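Local coordinates for 3-oxoacyl-[acyl-carrier-protein] synthase (Arabidopsis thaliana, PDB 2IX4) that catalyses the condensation steps of mitochondrial fatty acid synthesis, adding two carbons from malonyl-ACP to a growing acyl chain, at residues 55-60 and 213-218; 223-228 and 233-238. One frame throughout, in Å; residues are numbered along the deposited sequence.

Contact 1: residues 55-60 and 213-218. With 6NA (hexanoic acid), chain C.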
# COMPACT_ATOMS: atom_id res chain seq x y z
N ASP A 55 28.52 -14.38 4.62
CA ASP A 55 29.65 -14.07 3.75
C ASP A 55 29.26 -13.50 2.39
O ASP A 55 30.07 -12.85 1.74
CB ASP A 55 30.52 -15.32 3.57
CG ASP A 55 31.44 -15.57 4.76
OD1 ASP A 55 31.42 -14.79 5.73
OD2 ASP A 55 32.19 -16.57 4.71
N GLN A 56 28.01 -13.72 1.98
CA GLN A 56 27.54 -13.23 0.67
C GLN A 56 27.05 -11.79 0.73
O GLN A 56 26.75 -11.19 -0.31
CB GLN A 56 26.45 -14.14 0.09
CG GLN A 56 26.81 -15.62 0.01
CD GLN A 56 28.25 -15.87 -0.39
OE1 GLN A 56 28.67 -15.54 -1.50
NE2 GLN A 56 29.01 -16.48 0.52
N LEU A 57 26.97 -11.24 1.94
CA LEU A 57 26.45 -9.90 2.15
C LEU A 57 27.55 -8.84 2.03
O LEU A 57 28.48 -8.79 2.84
CB LEU A 57 25.76 -9.80 3.51
CG LEU A 57 24.66 -10.82 3.84
CD1 LEU A 57 24.12 -10.55 5.24
CD2 LEU A 57 23.53 -10.79 2.81
N SER A 58 27.43 -8.00 1.01
CA SER A 58 28.35 -6.88 0.79
C SER A 58 28.26 -5.87 1.93
O SER A 58 29.28 -5.38 2.42
CB SER A 58 28.03 -6.20 -0.54
OG SER A 58 28.35 -7.05 -1.62
N SER A 59 27.03 -5.58 2.35
CA SER A 59 26.78 -4.65 3.45
C SER A 59 26.61 -5.42 4.75
O SER A 59 25.71 -6.26 4.86
CB SER A 59 25.53 -3.83 3.15
OG SER A 59 25.31 -2.84 4.14
N LYS A 60 27.46 -5.14 5.72
CA LYS A 60 27.44 -5.84 7.01
C LYS A 60 27.20 -4.88 8.18
O LYS A 60 27.73 -5.06 9.28
CB LYS A 60 28.73 -6.65 7.21
CG LYS A 60 28.94 -7.77 6.19
CD LYS A 60 30.18 -8.58 6.51
CE LYS A 60 30.40 -9.72 5.51
NZ LYS A 60 30.93 -9.24 4.20
N LEU A 213 17.80 -12.08 3.09
CA LEU A 213 17.39 -11.79 1.72
C LEU A 213 17.19 -10.30 1.44
O LEU A 213 17.46 -9.84 0.34
CB LEU A 213 16.13 -12.59 1.34
CG LEU A 213 15.85 -12.75 -0.15
CD1 LEU A 213 17.09 -13.23 -0.92
CD2 LEU A 213 14.67 -13.70 -0.38
N SER A 214 16.73 -9.57 2.45
CA SER A 214 16.57 -8.12 2.34
C SER A 214 17.92 -7.43 2.13
O SER A 214 18.07 -6.60 1.23
CB SER A 214 15.89 -7.55 3.57
OG SER A 214 14.57 -8.04 3.69
N VAL A 215 18.89 -7.77 2.98
CA VAL A 215 20.24 -7.24 2.88
C VAL A 215 20.88 -7.64 1.55
O VAL A 215 21.42 -6.79 0.85
CB VAL A 215 21.13 -7.68 4.08
CG1 VAL A 215 22.56 -7.18 3.91
CG2 VAL A 215 20.56 -7.15 5.40
N ALA A 216 20.79 -8.93 1.19
CA ALA A 216 21.32 -9.43 -0.08
C ALA A 216 20.66 -8.78 -1.29
O ALA A 216 21.31 -8.50 -2.30
CB ALA A 216 21.20 -10.94 -0.16
N GLY A 217 19.35 -8.55 -1.19
CA GLY A 217 18.57 -7.92 -2.25
C GLY A 217 18.98 -6.48 -2.50
O GLY A 217 19.25 -6.10 -3.64
N PHE A 218 19.02 -5.68 -1.44
CA PHE A 218 19.46 -4.29 -1.54
C PHE A 218 20.95 -4.15 -1.90
O PHE A 218 21.34 -3.17 -2.55
CB PHE A 218 19.16 -3.52 -0.26
CG PHE A 218 17.72 -3.07 -0.14
CD1 PHE A 218 17.22 -2.08 -0.98
CD2 PHE A 218 16.88 -3.63 0.82
CE1 PHE A 218 15.89 -1.66 -0.87
CE2 PHE A 218 15.56 -3.22 0.94
CZ PHE A 218 15.07 -2.23 0.09
CA 6NA C . 13.61 1.25 -1.19
C 6NA C . 12.97 2.58 -0.87
O 6NA C . 12.46 3.26 -1.75
CB 6NA C . 12.53 0.19 -1.27
CG 6NA C . 12.19 -0.37 0.11
CD 6NA C . 10.69 -0.45 0.32
C6 6NA C . 10.32 -0.13 1.74

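Contact 2: residues 223-228 and 233-238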
# COMPACT_ATOMS: atom_id res chain seq x y z
N ALA A 223 22.57 -0.56 -3.53
CA ALA A 223 21.95 0.53 -2.79
C ALA A 223 22.55 0.73 -1.40
O ALA A 223 22.36 1.78 -0.79
CB ALA A 223 20.44 0.31 -2.69
N LEU A 224 23.29 -0.28 -0.92
CA LEU A 224 23.78 -0.28 0.46
C LEU A 224 25.25 0.10 0.62
O LEU A 224 26.07 -0.12 -0.28
CB LEU A 224 23.54 -1.65 1.12
CG LEU A 224 22.11 -2.18 1.26
CD1 LEU A 224 22.08 -3.45 2.10
CD2 LEU A 224 21.18 -1.13 1.86
N SER A 225 25.56 0.68 1.78
CA SER A 225 26.93 0.98 2.19
C SER A 225 27.73 -0.31 2.41
O SER A 225 27.23 -1.23 3.05
CB SER A 225 26.91 1.80 3.48
OG SER A 225 28.21 2.01 3.99
N THR A 226 28.95 -0.37 1.88
CA THR A 226 29.78 -1.58 1.98
C THR A 226 31.20 -1.36 2.53
O THR A 226 31.78 -2.27 3.12
CB THR A 226 29.90 -2.33 0.62
OG1 THR A 226 30.73 -1.58 -0.27
CG2 THR A 226 28.52 -2.56 -0.01
N LYS A 227 31.75 -0.16 2.33
CA LYS A 227 33.16 0.09 2.66
C LYS A 227 33.43 0.53 4.11
O LYS A 227 34.59 0.74 4.48
CB LYS A 227 33.78 1.08 1.66
CG LYS A 227 33.43 2.55 1.88
CD LYS A 227 33.68 3.33 0.60
CE LYS A 227 33.70 4.83 0.85
NZ LYS A 227 35.07 5.30 1.18
N PHE A 228 32.38 0.65 4.91
CA PHE A 228 32.52 1.04 6.31
C PHE A 228 32.11 -0.07 7.28
O PHE A 228 31.69 0.20 8.41
CB PHE A 228 31.69 2.30 6.61
CG PHE A 228 32.10 3.51 5.81
CD1 PHE A 228 31.27 3.99 4.80
CD2 PHE A 228 33.30 4.17 6.07
CE1 PHE A 228 31.64 5.11 4.05
CE2 PHE A 228 33.68 5.28 5.33
CZ PHE A 228 32.85 5.76 4.31
N GLN A 233 29.66 3.01 12.89
CA GLN A 233 29.19 4.32 13.33
C GLN A 233 29.45 5.43 12.31
O GLN A 233 28.92 6.54 12.42
CB GLN A 233 29.81 4.69 14.68
CG GLN A 233 29.35 3.82 15.84
CD GLN A 233 28.03 4.28 16.43
OE1 GLN A 233 27.97 5.27 17.16
NE2 GLN A 233 26.96 3.55 16.13
N GLU A 234 30.26 5.12 11.30
CA GLU A 234 30.60 6.07 10.25
C GLU A 234 30.07 5.67 8.87
O GLU A 234 30.41 6.29 7.86
CB GLU A 234 32.12 6.27 10.21
CG GLU A 234 32.64 7.15 11.35
CD GLU A 234 34.15 7.10 11.50
OE1 GLU A 234 34.86 7.27 10.49
OE2 GLU A 234 34.61 6.89 12.64
N ALA A 235 29.21 4.65 8.84
CA ALA A 235 28.70 4.08 7.59
C ALA A 235 27.63 4.92 6.90
O ALA A 235 27.57 4.96 5.67
CB ALA A 235 28.18 2.66 7.83
N SER A 236 26.80 5.58 7.70
CA SER A 236 25.72 6.43 7.17
C SER A 236 26.14 7.88 7.30
O SER A 236 26.28 8.41 8.41
CB SER A 236 24.41 6.15 7.92
OG SER A 236 23.33 6.85 7.33
N ARG A 237 26.36 8.53 6.16
CA ARG A 237 26.92 9.87 6.12
C ARG A 237 26.26 10.73 5.03
O ARG A 237 26.87 11.01 4.00
CB ARG A 237 28.45 9.81 5.91
CG ARG A 237 28.89 8.87 4.79
CD ARG A 237 30.40 8.79 4.68
NE ARG A 237 30.99 8.30 5.92
CZ ARG A 237 31.92 8.94 6.62
NH1 ARG A 237 32.42 10.10 6.20
NH2 ARG A 237 32.37 8.40 7.74
N PRO A 238 25.00 11.15 5.27
CA PRO A 238 24.29 11.94 4.27
C PRO A 238 25.05 13.23 3.92
O PRO A 238 25.58 13.89 4.81
CB PRO A 238 22.97 12.28 4.96
CG PRO A 238 22.79 11.22 6.00
CD PRO A 238 24.18 10.92 6.48

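Contact 1: residues 55-60 and 213-218
Leu57 and Val215 carry the apolar part of this contact, their side chains crossing at about a right angle. Leu57 CD2 lies 3.9 Å from Val215 CG1 and 3.8 Å from Ala216 CB, and it also rests on the backbone N of Ala216. Val215 turns CG1 anti to its own backbone N (chi1 177°), and this methyl reaches both Leu57 and the backbone of Ser59. There it meets a polar atom: Ser59 O stands 3.4 Å from Val215 CG1, is buried, and has no hydrogen-bond partner in the model. No hydrogen bond joins the two segments. Ser59 OG instead bonds to Ser225 O.

The ligand contact is made one turn along the helix. Phe218 presents its ring edge to the hexanoic acid, with Phe218 CZ 3.4 Å from the ligand CG. A serine here lacks the ring edge that touches the ligand CB and CG, and would probably leave a gap on that side of the acyl chain.

Leu145 and Ile150 of the second subunit pack on Ala216 and Phe218, making them part of the dimer interface. Helix 212-220 meets the loop between helix 47-55 and strand 61-63 through Val215 and Ala216, and helix 127-138 through Leu213 and Ser214, which touch Ile127.

Contact 2: residues 223-228 and 233-238
Phe228 overlaps the guanidinium of Arg237, which lies flat on the ring in an offset cation-pi stack. The group centres are 4.6 Å apart and the planes are inclined by 18°. The nearest approach is near the end of the ring, where Phe228 CZ is 3.5 Å from Arg237 NE.

The same arginine is tied to the backbone beside the ring. Arg237 NE and Arg237 NH2 both grip Glu234 O, side-on, each at 2.9 Å. The oxygen lies nearly in the guanidinium plane. NE comes in close to the C=O direction (165°), whereas NH2 uses a lone pair in the carbonyl plane. The arginine chain bends at chi3 (60°), which turns its head back to this carbonyl. The two bonds should restrain rotation of the guanidinium and help keep it flat against Phe228. Asp240 takes NH1 in a salt bridge, so the charge has a carboxylate partner as well. Glu234 itself pairs with Lys388, and its link to Arg237 is long.

Glu234 O also sits 3.8 Å above the centre of one face of the Phe228 ring. Lys227 CG lies over the opposite face, toward the rim. At the base of the ring, Phe228 CB packs 3.7 Å from Ala235 CB. Ser225 OG is near Ala235 O, but its hydrogen bond goes to Asp244.

Both segments belong to the long loop between helix 212-220 and strand 251-259. The side chain of Ser225 is about 10 Å from that of His359, a predicted active-site residue. This is structural packing near that site, not in it. Its mark is an arginine-aromatic stack pinned to a backbone carbonyl, joining two limbs of one loop in the thiolase-like ketoacyl synthase fold.

How the contacts relate
From the N terminus, the chain first passes through 55-60, after helix 47-55. It returns to this loop at 213-218, so contact 1 closes a long excursion of 152 intervening residues. Contact 2 follows and closes a short loop, with four residues between 223-228 and 233-238. The two are in series and neither nests nor crosses. Their centres are about 13 Å apart, yet they touch directly. Phe218 O is 3.0 Å from Ala223 N, a probable hydrogen bond, and Leu224 packs on both Ser59 and Phe218. Together they tie the loop before strand 61-63 and helix 212-220 to the loop leading to strand 251-259.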